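Long-range contacts in putative vitamin-B12 independent methionine synthase family protein (Listeria monocytogenes, PDB 1YPX), which probably transfers a methyl group from a methyltetrahydrofolate-type donor to homocysteine to make methionine without vitamin B12, in a zinc-dependent reaction: residues 109-114 against 170-175; 138-143 against 184-189; 161-166 against 221-226. All blocks are in the same frame, centred on the assembly; numbering follows the deposited sequence.

Overall arrangement
In a TIM-barrel-like protein, packing chemistry varies with burial and also among contacts of similar depth: here one contact is buried and two are partly buried. Contact 2 is core: 138-143 runs from the last residue of strand 132-138 into the next helix and lies beside 184-189, joined by backbone and buried side-chain hydrogen bonds. Contacts 1 and 3 share helix 158-178, which holds 109-114, the end of strand 108-110 and the loop after it, through residues 170-175, and helix 213-224 through residues 161-166. Contact 1 combines an aromatic ring on alanines with a salt bridge, whereas contact 3 relies on close packing alone. Leu165 meets Leu143, and Ile173 meets Leu184, linking the shared helix to contact 2.

Contact 1: 109-114 against 170-175; sequences IDFTTH and QKAIQA
Phe111 lays its ring against the helix that carries Ala172 and Ala175, turning a face toward the backbone of the helix. The CA of Ala172 stands over that face, 3.8 Å from the Phe111 ring centroid and 22° off the ring normal, a CH-pi contact displaced toward the rim; the carbonyl oxygen of Lys171 lies over the same face. The methyl of Ala172 lies over this face too, just beyond the CD2-CE2 edge, its CB 3.5 Å from Phe111 CD2. One helical turn further on, Ala175 CB approaches obliquely and comes to 3.8 Å from Phe111 CE1. The ring gets there because CG lies anti to the backbone N (chi1 -179°), which carries it away from the loop and across to the helix.

A polar pair borders this apolar patch. Lys171 starts toward the segment 109-114 and then bends at its last two torsions, so that its ammonium end reaches the carboxylate of Asp110; the salt bridge measures 3.0 Å from Lys171 NZ to Asp110 OD1. The two side chains run obliquely to each other. That same OD1 also accepts a weak hydrogen bond from Phe111 N, at 2.8 Å, which ties the carboxylate to the backbone of the residue whose ring is packed on the helix.

Ile117 of helix 116-127 touches both Phe111 and Ala175, and the loop leads directly into that helix. Contact 1 therefore joins the connection entering one barrel helix to the flank of helix 158-178. Its chemistry divides the work: the ring packs on small residues that let it approach the helix backbone, while at the more exposed margin one carboxylate oxygen serves both a lysine and a main-chain N-H, an environment that would favour its charged form.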
loop_
_atom_site.group_PDB
_atom_site.type_symbol
_atom_site.label_atom_id
_atom_site.label_comp_id
_atom_site.label_asym_id
_atom_site.label_seq_id
_atom_site.Cartn_x
_atom_site.Cartn_y
_atom_site.Cartn_z
ATOM N N ILE A 109 -8.021 21.504 1.694
ATOM C CA ILE A 109 -7.872 20.082 2.027
ATOM C C ILE A 109 -8.149 19.793 3.503
ATOM O O ILE A 109 -7.624 20.474 4.387
ATOM C CB ILE A 109 -6.423 19.566 1.733
ATOM C CG1 ILE A 109 -5.974 19.947 0.310
ATOM C CG2 ILE A 109 -6.367 18.061 1.916
ATOM C CD1 ILE A 109 -6.737 19.246 -0.812
ATOM N N ASP A 110 -8.954 18.770 3.779
ATOM C CA ASP A 110 -9.240 18.430 5.158
ATOM C C ASP A 110 -9.850 17.047 5.311
ATOM O O ASP A 110 -10.285 16.432 4.340
ATOM C CB ASP A 110 -10.149 19.492 5.778
ATOM C CG ASP A 110 -10.225 19.384 7.294
ATOM O OD1 ASP A 110 -9.258 18.898 7.919
ATOM O OD2 ASP A 110 -11.245 19.805 7.867
ATOM N N PHE A 111 -9.863 16.558 6.545
ATOM C CA PHE A 111 -10.409 15.248 6.837
ATOM C C PHE A 111 -11.369 15.388 8.012
ATOM O O PHE A 111 -11.059 16.051 8.999
ATOM C CB PHE A 111 -9.267 14.283 7.177
ATOM C CG PHE A 111 -9.716 12.879 7.468
ATOM C CD1 PHE A 111 -10.511 12.600 8.584
ATOM C CD2 PHE A 111 -9.343 11.835 6.636
ATOM C CE1 PHE A 111 -10.931 11.307 8.865
ATOM C CE2 PHE A 111 -9.754 10.540 6.907
ATOM C CZ PHE A 111 -10.555 10.273 8.030
ATOM N N THR A 112 -12.532 14.761 7.902
ATOM C CA THR A 112 -13.523 14.825 8.966
ATOM C C THR A 112 -14.182 13.480 9.161
ATOM O O THR A 112 -14.047 12.842 10.205
ATOM C CB THR A 112 -14.619 15.839 8.636
ATOM O OG1 THR A 112 -14.060 17.155 8.628
ATOM C CG2 THR A 112 -15.736 15.761 9.659
ATOM N N THR A 113 -14.917 13.060 8.146
ATOM C CA THR A 113 -15.602 11.786 8.192
ATOM C C THR A 113 -15.392 11.094 6.861
ATOM O O THR A 113 -15.976 11.486 5.850
ATOM C CB THR A 113 -17.096 11.987 8.421
ATOM O OG1 THR A 113 -17.591 12.955 7.484
ATOM C CG2 THR A 113 -17.352 12.465 9.842
ATOM N N HIS A 114 -14.547 10.072 6.862
ATOM C CA HIS A 114 -14.257 9.321 5.648
ATOM C C HIS A 114 -14.943 7.954 5.724
ATOM O O HIS A 114 -15.105 7.396 6.806
ATOM C CB HIS A 114 -12.738 9.159 5.495
ATOM C CG HIS A 114 -12.289 8.936 4.083
ATOM N ND1 HIS A 114 -12.426 7.726 3.437
ATOM C CD2 HIS A 114 -11.692 9.769 3.197
ATOM C CE1 HIS A 114 -11.930 7.824 2.215
ATOM N NE2 HIS A 114 -11.480 9.051 2.046
ATOM N N GLN A 170 -2.441 13.481 8.837
ATOM C CA GLN A 170 -2.193 13.205 10.252
ATOM C C GLN A 170 -3.541 12.823 10.844
ATOM O O GLN A 170 -3.675 11.793 11.516
ATOM C CB GLN A 170 -1.619 14.431 10.969
ATOM C CG GLN A 170 -0.185 14.768 10.576
ATOM C CD GLN A 170 0.160 16.231 10.842
ATOM O OE1 GLN A 170 1.284 16.688 10.580
ATOM N NE2 GLN A 170 -0.814 16.979 11.355
ATOM N N LYS A 171 -4.557 13.630 10.551
ATOM C CA LYS A 171 -5.897 13.351 11.049
ATOM C C LYS A 171 -6.432 12.033 10.486
ATOM O O LYS A 171 -7.117 11.292 11.192
ATOM C CB LYS A 171 -6.850 14.513 10.710
ATOM C CG LYS A 171 -6.375 15.891 11.223
ATOM C CD LYS A 171 -7.533 16.871 11.474
ATOM C CE LYS A 171 -7.923 17.704 10.242
ATOM N NZ LYS A 171 -7.193 19.040 10.132
ATOM N N ALA A 172 -6.123 11.731 9.224
ATOM C CA ALA A 172 -6.585 10.488 8.596
ATOM C C ALA A 172 -6.026 9.279 9.334
ATOM O O ALA A 172 -6.758 8.373 9.733
ATOM C CB ALA A 172 -6.149 10.437 7.133
ATOM N N ILE A 173 -4.713 9.280 9.513
ATOM C CA ILE A 173 -4.042 8.195 10.195
ATOM C C ILE A 173 -4.593 8.011 11.604
ATOM O O ILE A 173 -4.858 6.893 12.040
ATOM C CB ILE A 173 -2.535 8.461 10.269
ATOM C CG1 ILE A 173 -1.945 8.459 8.866
ATOM C CG2 ILE A 173 -1.879 7.428 11.124
ATOM C CD1 ILE A 173 -0.490 8.803 8.819
ATOM N N GLN A 174 -4.762 9.120 12.311
ATOM C CA GLN A 174 -5.273 9.074 13.662
ATOM C C GLN A 174 -6.654 8.415 13.657
ATOM O O GLN A 174 -6.953 7.555 14.501
ATOM C CB GLN A 174 -5.351 10.494 14.237
ATOM C CG GLN A 174 -5.423 10.559 15.756
ATOM C CD GLN A 174 -4.256 9.856 16.430
ATOM O OE1 GLN A 174 -3.087 10.157 16.155
ATOM N NE2 GLN A 174 -4.565 8.912 17.316
ATOM N N ALA A 175 -7.494 8.789 12.699
ATOM C CA ALA A 175 -8.831 8.204 12.629
ATOM C C ALA A 175 -8.759 6.697 12.415
ATOM O O ALA A 175 -9.586 5.964 12.958
ATOM C CB ALA A 175 -9.641 8.860 11.518
#

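Contact 2: 138-143 against 184-189; sequences PSPAML and LQLDDT
The carboxylate of Asp188 has Ser139 and Met142 over one and the same face, where two neighbouring parallel strands of the TIM-barrel-like sheet run side by side. Ser139 OG donates to Asp188 OD1 at 2.7 Å from well above the carboxylate plane, 59° out of it, and Met142 CG lies over the OD2 half. Ala141 CB comes up obliquely beyond OD1. Outside the pair, Ser190 binds OD2 and Trp191 binds OD1 weakly, so that this buried acid is gripped at both oxygens. Ser139 reaches it with OG anti to the backbone N (chi1 176°).

In the backbone, Pro138 pairs with Asp187 in a single parallel bridge. Ser139 N donates to Asp187 O over 3.0 Å, again from above the plane of the acceptor, here a carbonyl. Leu186 packs with its CG against the CA of Ser139 and, more loosely, the ring of Pro140. The Asp187 side chain touches His237, part of a possible vacant metal site that would be consistent with a zinc enzyme. Met142, a selenomethionine, bends at chi2 and chi3 and crosses Thr189 at about a right angle, while nearer its backbone Met142 CG lies 3.5 Å from Asp187 O.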
loop_
_atom_site.group_PDB
_atom_site.type_symbol
_atom_site.label_atom_id
_atom_site.label_comp_id
_atom_site.label_asym_id
_atom_site.label_seq_id
_atom_site.Cartn_x
_atom_site.Cartn_y
_atom_site.Cartn_z
ATOM N N PRO A 138 -3.805 5.567 -0.674
ATOM C CA PRO A 138 -2.746 6.134 -1.509
ATOM C C PRO A 138 -1.897 7.055 -0.671
ATOM O O PRO A 138 -2.331 7.552 0.375
ATOM C CB PRO A 138 -3.509 6.905 -2.587
ATOM C CG PRO A 138 -4.820 7.219 -1.929
ATOM C CD PRO A 138 -5.128 5.928 -1.205
ATOM N N SER A 139 -0.683 7.266 -1.145
ATOM C CA SER A 139 0.282 8.137 -0.510
ATOM C C SER A 139 -0.175 9.583 -0.668
ATOM O O SER A 139 -0.773 9.944 -1.672
ATOM C CB SER A 139 1.634 7.947 -1.196
ATOM O OG SER A 139 2.609 8.827 -0.677
ATOM N N PRO A 140 0.095 10.435 0.321
ATOM C CA PRO A 140 -0.356 11.816 0.134
ATOM C C PRO A 140 0.231 12.466 -1.130
ATOM O O PRO A 140 -0.403 13.319 -1.739
ATOM C CB PRO A 140 0.089 12.503 1.428
ATOM C CG PRO A 140 1.305 11.748 1.813
ATOM C CD PRO A 140 0.916 10.306 1.536
ATOM N N ALA A 141 1.426 12.039 -1.530
ATOM C CA ALA A 141 2.078 12.586 -2.711
ATOM C C ALA A 141 1.341 12.175 -3.975
ATOM O O ALA A 141 1.637 12.665 -5.065
ATOM C CB ALA A 141 3.530 12.117 -2.781
HETATM N N MSE A 142 0.390 11.263 -3.828
HETATM C CA MSE A 142 -0.392 10.798 -4.965
HETATM C C MSE A 142 -1.428 11.848 -5.369
HETATM O O MSE A 142 -1.851 11.903 -6.526
HETATM C CB MSE A 142 -1.070 9.466 -4.627
HETATM C CG MSE A 142 -0.145 8.265 -4.756
HETATM SE SE MSE A 142 -0.020 7.579 -6.589
HETATM C CE MSE A 142 1.083 8.936 -7.410
ATOM N N LEU A 143 -1.820 12.689 -4.411
ATOM C CA LEU A 143 -2.795 13.749 -4.660
ATOM C C LEU A 143 -2.110 14.918 -5.335
ATOM O O LEU A 143 -2.664 15.545 -6.239
ATOM C CB LEU A 143 -3.424 14.238 -3.349
ATOM C CG LEU A 143 -4.457 15.360 -3.479
ATOM C CD1 LEU A 143 -5.521 14.959 -4.470
ATOM C CD2 LEU A 143 -5.081 15.649 -2.139
ATOM N N LEU A 184 -0.877 0.162 8.514
ATOM C CA LEU A 184 -1.319 1.009 7.406
ATOM C C LEU A 184 -0.254 1.087 6.307
ATOM O O LEU A 184 0.933 1.257 6.586
ATOM C CB LEU A 184 -1.613 2.436 7.898
ATOM C CG LEU A 184 -2.438 3.306 6.926
ATOM C CD1 LEU A 184 -3.877 2.786 6.910
ATOM C CD2 LEU A 184 -2.420 4.778 7.348
ATOM N N GLN A 185 -0.689 0.994 5.058
ATOM C CA GLN A 185 0.218 1.034 3.930
ATOM C C GLN A 185 -0.107 2.134 2.913
ATOM O O GLN A 185 -1.258 2.293 2.476
ATOM C CB GLN A 185 0.230 -0.330 3.242
ATOM C CG GLN A 185 0.906 -0.319 1.887
ATOM C CD GLN A 185 1.449 -1.673 1.509
ATOM O OE1 GLN A 185 2.244 -2.254 2.247
ATOM N NE2 GLN A 185 1.024 -2.186 0.359
ATOM N N LEU A 186 0.923 2.886 2.541
ATOM C CA LEU A 186 0.800 3.973 1.573
ATOM C C LEU A 186 1.215 3.473 0.191
ATOM O O LEU A 186 2.363 3.086 -0.017
ATOM C CB LEU A 186 1.692 5.143 1.996
ATOM C CG LEU A 186 1.126 6.259 2.909
ATOM C CD1 LEU A 186 -0.017 5.750 3.785
ATOM C CD2 LEU A 186 2.247 6.819 3.771
ATOM N N ASP A 187 0.272 3.467 -0.746
ATOM C CA ASP A 187 0.570 3.032 -2.099
ATOM C C ASP A 187 1.007 4.251 -2.892
ATOM O O ASP A 187 0.227 5.158 -3.152
ATOM C CB ASP A 187 -0.652 2.350 -2.720
ATOM C CG ASP A 187 -0.802 0.908 -2.254
ATOM O OD1 ASP A 187 -0.306 0.578 -1.149
ATOM O OD2 ASP A 187 -1.419 0.093 -2.979
ATOM N N ASP A 188 2.282 4.282 -3.246
ATOM C CA ASP A 188 2.787 5.416 -3.968
ATOM C C ASP A 188 3.416 5.019 -5.278
ATOM O O ASP A 188 4.518 4.480 -5.302
ATOM C CB ASP A 188 3.797 6.157 -3.110
ATOM C CG ASP A 188 3.961 7.574 -3.544
ATOM O OD1 ASP A 188 4.389 8.415 -2.731
ATOM O OD2 ASP A 188 3.649 7.846 -4.714
ATOM N N THR A 189 2.719 5.294 -6.372
ATOM C CA THR A 189 3.235 4.946 -7.682
ATOM C C THR A 189 3.864 6.141 -8.391
ATOM O O THR A 189 4.208 6.048 -9.570
ATOM C CB THR A 189 2.125 4.382 -8.578
ATOM O OG1 THR A 189 2.701 3.889 -9.792
ATOM C CG2 THR A 189 1.110 5.461 -8.919
#

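Contact 3: 161-166 against 221-226; sequences FANDLA and INEAIK
Ala166 and Ala224 bring the backbones of helices 158-178 and 213-224 close together, their CA atoms 4.2 Å apart. Such an approach depends on small residues: Ala166 O comes within 3.8 Å of Ala224 CA, with no bulky side chain between them.

Glu223 supplies most of the side-chain contact. Its CG is anti to the backbone N (chi1 -173°) and the chain stays extended beyond, so the residue stretches across the methyl of Ala166 from CB to carboxylate. Ala166 CB lies 3.5 Å from Glu223 CG and sits almost directly beneath the carboxylate carbon, under a face of the group, with the two oxygens at similar distances (3.6 Å to OE1 and 3.5 Å to OE2). The carboxylate end continues toward the more exposed margin, where it lies near Asn163 without a hydrogen bond between them.

Ala224 also touches Tyr169 further along helix 158-178, and Ile221 packs inward on Ser139 and Pro140. Ile225 then leaves the helical conformation as the chain turns toward strand 233-238. Two neighbouring helices packed side by side outside the parallel strands they precede are characteristic of the outer layer of a TIM-barrel-like fold.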
loop_
_atom_site.group_PDB
_atom_site.type_symbol
_atom_site.label_atom_id
_atom_site.label_comp_id
_atom_site.label_asym_id
_atom_site.label_seq_id
_atom_site.Cartn_x
_atom_site.Cartn_y
_atom_site.Cartn_z
ATOM N N PHE A 161 -0.471 24.321 0.277
ATOM C CA PHE A 161 -1.084 23.078 -0.194
ATOM C C PHE A 161 -0.513 21.855 0.522
ATOM O O PHE A 161 -1.266 21.033 1.054
ATOM C CB PHE A 161 -0.879 22.923 -1.700
ATOM C CG PHE A 161 -1.327 21.597 -2.236
ATOM C CD1 PHE A 161 -2.650 21.188 -2.106
ATOM C CD2 PHE A 161 -0.428 20.760 -2.893
ATOM C CE1 PHE A 161 -3.072 19.962 -2.629
ATOM C CE2 PHE A 161 -0.838 19.528 -3.422
ATOM C CZ PHE A 161 -2.159 19.126 -3.292
ATOM N N ALA A 162 0.818 21.753 0.548
ATOM C CA ALA A 162 1.494 20.629 1.197
ATOM C C ALA A 162 1.159 20.537 2.679
ATOM O O ALA A 162 0.912 19.448 3.198
ATOM C CB ALA A 162 3.006 20.737 1.014
ATOM N N ASN A 163 1.141 21.669 3.368
ATOM C CA ASN A 163 0.825 21.648 4.793
ATOM C C ASN A 163 -0.549 21.053 5.102
ATOM O O ASN A 163 -0.639 20.086 5.846
ATOM C CB ASN A 163 0.919 23.054 5.388
ATOM C CG ASN A 163 2.293 23.671 5.217
ATOM O OD1 ASN A 163 2.566 24.755 5.744
ATOM N ND2 ASN A 163 3.169 22.989 4.472
ATOM N N ASP A 164 -1.606 21.625 4.533
ATOM C CA ASP A 164 -2.966 21.147 4.781
ATOM C C ASP A 164 -3.107 19.667 4.454
ATOM O O ASP A 164 -3.703 18.909 5.222
ATOM C CB ASP A 164 -3.996 21.940 3.950
ATOM C CG ASP A 164 -4.028 23.438 4.289
ATOM O OD1 ASP A 164 -4.901 24.155 3.739
ATOM O OD2 ASP A 164 -3.190 23.911 5.097
ATOM N N LEU A 165 -2.573 19.266 3.304
ATOM C CA LEU A 165 -2.637 17.881 2.862
ATOM C C LEU A 165 -2.002 16.950 3.913
ATOM O O LEU A 165 -2.522 15.865 4.184
ATOM C CB LEU A 165 -1.955 17.739 1.486
ATOM C CG LEU A 165 -1.870 16.362 0.806
ATOM C CD1 LEU A 165 -3.273 15.826 0.565
ATOM C CD2 LEU A 165 -1.111 16.456 -0.517
ATOM N N ALA A 166 -0.897 17.381 4.516
ATOM C CA ALA A 166 -0.220 16.595 5.549
ATOM C C ALA A 166 -1.074 16.475 6.832
ATOM O O ALA A 166 -1.116 15.409 7.455
ATOM C CB ALA A 166 1.150 17.224 5.867
ATOM N N ILE A 221 5.556 13.301 2.960
ATOM C CA ILE A 221 5.342 12.010 3.589
ATOM C C ILE A 221 5.720 12.039 5.060
ATOM O O ILE A 221 4.914 11.687 5.924
ATOM C CB ILE A 221 6.200 10.904 2.953
ATOM C CG1 ILE A 221 6.027 10.880 1.430
ATOM C CG2 ILE A 221 5.873 9.580 3.608
ATOM C CD1 ILE A 221 4.605 10.913 0.957
ATOM N N ASN A 222 6.951 12.444 5.355
ATOM C CA ASN A 222 7.379 12.468 6.751
ATOM C C ASN A 222 6.434 13.320 7.588
ATOM O O ASN A 222 6.084 12.948 8.708
ATOM C CB ASN A 222 8.825 12.978 6.887
ATOM C CG ASN A 222 9.859 11.971 6.371
ATOM O OD1 ASN A 222 9.747 10.762 6.614
ATOM N ND2 ASN A 222 10.878 12.473 5.671
ATOM N N GLU A 223 6.012 14.453 7.039
ATOM C CA GLU A 223 5.096 15.323 7.762
ATOM C C GLU A 223 3.741 14.648 7.966
ATOM O O GLU A 223 3.165 14.711 9.055
ATOM C CB GLU A 223 4.891 16.643 7.017
ATOM C CG GLU A 223 4.076 17.636 7.813
ATOM C CD GLU A 223 3.731 18.884 7.035
ATOM O OE1 GLU A 223 2.992 19.728 7.609
ATOM O OE2 GLU A 223 4.188 19.027 5.864
ATOM N N ALA A 224 3.241 14.008 6.909
ATOM C CA ALA A 224 1.961 13.312 6.948
ATOM C C ALA A 224 1.927 12.233 8.026
ATOM O O ALA A 224 0.884 11.989 8.634
ATOM C CB ALA A 224 1.666 12.688 5.588
ATOM N N ILE A 225 3.068 11.591 8.259
ATOM C CA ILE A 225 3.152 10.541 9.265
ATOM C C ILE A 225 3.960 10.959 10.493
ATOM O O ILE A 225 4.437 10.108 11.249
ATOM C CB ILE A 225 3.780 9.269 8.682
ATOM C CG1 ILE A 225 5.210 9.550 8.220
ATOM C CG2 ILE A 225 2.943 8.775 7.533
ATOM C CD1 ILE A 225 5.977 8.309 7.823
ATOM N N LYS A 226 4.108 12.265 10.686
ATOM C CA LYS A 226 4.849 12.814 11.818
ATOM C C LYS A 226 4.298 12.320 13.154
ATOM O O LYS A 226 5.056 11.941 14.045
ATOM C CB LYS A 226 4.798 14.346 11.769
ATOM C CG LYS A 226 5.542 15.057 12.891
ATOM C CD LYS A 226 5.239 16.562 12.893
ATOM C CE LYS A 226 5.750 17.240 14.165
ATOM N NZ LYS A 226 5.195 18.619 14.338
#